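Local coordinates for MPN domain-containing protein (PDB 1OI0), which binds zinc through a JAB1/MPN domain and probably acts as a metallopeptidase, at residues A28-S33 with D38-L43. Residues are numbered along the deposited sequence; the frame is centred on the assembly and turned at random.
Sequences ALLSGS and DELIFL
Leu29 and Ile41 meet on one face of an antiparallel beta hairpin, packed at a slant with CB 3.6 Å from CB. Leu29 CD1 lies against both CG2 and CD1 of Ile41, while its other branch, CD2, meets Leu43 CD1 at 4.0 Å, so the forked end of Leu29 straddles the hollow between Ile41 and Leu43. With CG anti to the carbonyl carbon (chi1 -57°), the fork is carried to the Leu43 end of the contact. Replacing Leu29 by an alanine would probably open a gap beside Leu43 CD1 and take away what Ile41 CG2 rests on, leaving only the CB contact to Ile41. Between their backbones, two nearly straight bonds join Leu29 and Ile41, Leu29 N to Ile41 O and Ile41 N to Leu29 O, each 2.9 Å. Farther along the same face, Ser31 OG nestles against Glu39 CB at 3.1 Å. Here the pairing slips into a classic beta bulge: Ser31 O accepts from Glu39 N at 3.0 Å and from Asp38 N at 3.1 Å. Gly32 takes backbone angles at which a CB would jam against Ser31 O and also crowd Asp38 OD1. On the opposite face Leu30 and Leu40 run alongside each other, CD2 to CD2 3.8 Å, and small Ala28 sets its CB against Ile41 O. This second face packs on helix 8-21, Leu40 on Leu10, Thr13 and Ile14, Leu30 also on Ile14. Strand 64-72, with zinc ligands His70 and His72, bonds to the other edge of strand 27-32, placing the hairpin within the mixed sheet, between strand 64-72 and strand 5-6.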
ATOM      1  N   ALA A  28      -3.690   1.984  -5.650  1.00 15.85           N
ATOM      2  CA  ALA A  28      -2.639   2.573  -6.462  1.00 17.01           C
ATOM      3  C   ALA A  28      -1.439   1.640  -6.459  1.00 17.79           C
ATOM      4  O   ALA A  28      -1.391   0.677  -5.697  1.00 16.03           O
ATOM      5  CB  ALA A  28      -2.239   3.932  -5.900  1.00 16.64           C
ATOM      6  N   LEU A  29      -0.479   1.923  -7.332  1.00 20.53           N
ATOM      7  CA  LEU A  29       0.732   1.124  -7.395  1.00 21.20           C
ATOM      8  C   LEU A  29       1.811   1.876  -6.632  1.00 21.69           C
ATOM      9  O   LEU A  29       1.938   3.092  -6.760  1.00 21.98           O
ATOM     10  CB  LEU A  29       1.178   0.926  -8.843  1.00 23.49           C
ATOM     11  CG  LEU A  29       0.163   0.278  -9.783  1.00 22.53           C
ATOM     12  CD1 LEU A  29       0.778   0.142 -11.175  1.00 25.53           C
ATOM     13  CD2 LEU A  29      -0.255  -1.076  -9.238  1.00 22.29           C
ATOM     14  N   LEU A  30       2.568   1.148  -5.826  1.00 21.75           N
ATOM     15  CA  LEU A  30       3.650   1.735  -5.049  1.00 21.03           C
ATOM     16  C   LEU A  30       4.866   1.846  -5.964  1.00 25.17           C
ATOM     17  O   LEU A  30       5.226   0.887  -6.646  1.00 24.59           O
ATOM     18  CB  LEU A  30       3.958   0.843  -3.850  1.00 19.43           C
ATOM     19  CG  LEU A  30       2.829   0.701  -2.822  1.00 20.72           C
ATOM     20  CD1 LEU A  30       3.139  -0.426  -1.850  1.00 18.02           C
ATOM     21  CD2 LEU A  30       2.653   2.022  -2.084  1.00 20.07           C
ATOM     22  N   SER A  31       5.492   3.017  -5.998  1.00 23.34           N
ATOM     23  CA  SER A  31       6.651   3.204  -6.861  1.00 28.98           C
ATOM     24  C   SER A  31       7.750   4.047  -6.231  1.00 28.63           C
ATOM     25  O   SER A  31       7.610   4.557  -5.121  1.00 30.31           O
ATOM     26  CB  SER A  31       6.222   3.832  -8.192  1.00 28.03           C
ATOM     27  OG  SER A  31       5.669   5.124  -8.001  1.00 35.15           O
ATOM     28  N   GLY A  32       8.851   4.182  -6.962  1.00 34.13           N
ATOM     29  CA  GLY A  32       9.984   4.952  -6.488  1.00 36.75           C
ATOM     30  C   GLY A  32      11.270   4.330  -6.992  1.00 39.19           C
ATOM     31  O   GLY A  32      11.236   3.380  -7.774  1.00 39.34           O
ATOM     32  N   SER A  33      12.406   4.861  -6.554  1.00 42.58           N
ATOM     33  CA  SER A  33      13.696   4.330  -6.973  1.00 46.61           C
ATOM     34  C   SER A  33      14.450   3.735  -5.793  1.00 47.52           C
ATOM     35  O   SER A  33      13.988   3.793  -4.652  1.00 50.76           O
ATOM     36  CB  SER A  33      14.546   5.426  -7.619  1.00 46.67           C
ATOM     37  OG  SER A  33      14.002   5.825  -8.865  1.00 50.95           O
ATOM     38  N   ASP A  38       8.236   5.983  -2.472  1.00 25.34           N
ATOM     39  CA  ASP A  38       7.974   7.397  -2.231  1.00 26.31           C
ATOM     40  C   ASP A  38       7.136   8.043  -3.326  1.00 25.93           C
ATOM     41  O   ASP A  38       6.989   9.265  -3.362  1.00 27.05           O
ATOM     42  CB  ASP A  38       9.292   8.159  -2.082  1.00 30.13           C
ATOM     43  CG  ASP A  38      10.231   7.928  -3.249  1.00 32.36           C
ATOM     44  OD1 ASP A  38       9.788   8.060  -4.407  1.00 36.29           O
ATOM     45  OD2 ASP A  38      11.417   7.621  -3.008  1.00 38.12           O
ATOM     46  N   GLU A  39       6.593   7.217  -4.213  1.00 26.77           N
ATOM     47  CA  GLU A  39       5.769   7.702  -5.314  1.00 28.58           C
ATOM     48  C   GLU A  39       4.575   6.778  -5.512  1.00 28.18           C
ATOM     49  O   GLU A  39       4.604   5.620  -5.105  1.00 26.61           O
ATOM     50  CB  GLU A  39       6.590   7.750  -6.603  1.00 33.88           C
ATOM     51  CG  GLU A  39       7.700   8.787  -6.608  1.00 38.54           C
ATOM     52  CD  GLU A  39       7.180  10.191  -6.836  1.00 44.32           C
ATOM     53  OE1 GLU A  39       6.344  10.660  -6.036  1.00 46.91           O
ATOM     54  OE2 GLU A  39       7.609  10.826  -7.822  1.00 47.86           O
ATOM     55  N   LEU A  40       3.527   7.297  -6.141  1.00 27.34           N
ATOM     56  CA  LEU A  40       2.337   6.501  -6.397  1.00 28.16           C
ATOM     57  C   LEU A  40       1.894   6.598  -7.844  1.00 27.99           C
ATOM     58  O   LEU A  40       1.935   7.669  -8.449  1.00 32.08           O
ATOM     59  CB  LEU A  40       1.171   6.959  -5.514  1.00 28.01           C
ATOM     60  CG  LEU A  40       1.220   6.708  -4.008  1.00 27.71           C
ATOM     61  CD1 LEU A  40      -0.048   7.260  -3.370  1.00 28.10           C
ATOM     62  CD2 LEU A  40       1.349   5.221  -3.731  1.00 27.12           C
ATOM     63  N   ILE A  41       1.485   5.460  -8.392  1.00 29.46           N
ATOM     64  CA  ILE A  41       0.958   5.405  -9.746  1.00 29.17           C
ATOM     65  C   ILE A  41      -0.534   5.286  -9.469  1.00 26.16           C
ATOM     66  O   ILE A  41      -1.017   4.224  -9.079  1.00 22.32           O
ATOM     67  CB  ILE A  41       1.440   4.150 -10.506  1.00 34.05           C
ATOM     68  CG1 ILE A  41       2.960   4.200 -10.685  1.00 36.90           C
ATOM     69  CG2 ILE A  41       0.744   4.067 -11.861  1.00 36.75           C
ATOM     70  CD1 ILE A  41       3.539   2.978 -11.363  1.00 36.70           C
ATOM     71  N   PHE A  42      -1.261   6.383  -9.632  1.00 22.81           N
ATOM     72  CA  PHE A  42      -2.690   6.364  -9.357  1.00 23.66           C
ATOM     73  C   PHE A  42      -3.503   5.529 -10.335  1.00 22.69           C
ATOM     74  O   PHE A  42      -3.207   5.476 -11.529  1.00 26.22           O
ATOM     75  CB  PHE A  42      -3.224   7.793  -9.291  1.00 25.61           C
ATOM     76  CG  PHE A  42      -2.614   8.601  -8.180  1.00 27.79           C
ATOM     77  CD1 PHE A  42      -1.363   9.190  -8.333  1.00 30.33           C
ATOM     78  CD2 PHE A  42      -3.273   8.731  -6.964  1.00 28.70           C
ATOM     79  CE1 PHE A  42      -0.776   9.897  -7.289  1.00 31.96           C
ATOM     80  CE2 PHE A  42      -2.695   9.435  -5.911  1.00 29.77           C
ATOM     81  CZ  PHE A  42      -1.444  10.019  -6.073  1.00 33.13           C
ATOM     82  N   LEU A  43      -4.527   4.870  -9.804  1.00 21.35           N
ATOM     83  CA  LEU A  43      -5.405   4.018 -10.595  1.00 20.10           C
ATOM     84  C   LEU A  43      -6.856   4.486 -10.478  1.00 22.80           C
ATOM     85  O   LEU A  43      -7.287   4.954  -9.425  1.00 23.43           O
ATOM     86  CB  LEU A  43      -5.281   2.569 -10.122  1.00 19.19           C
ATOM     87  CG  LEU A  43      -3.887   1.958 -10.261  1.00 17.41           C
ATOM     88  CD1 LEU A  43      -3.871   0.567  -9.642  1.00 18.70           C
ATOM     89  CD2 LEU A  43      -3.501   1.902 -11.741  1.00 18.73           C
TER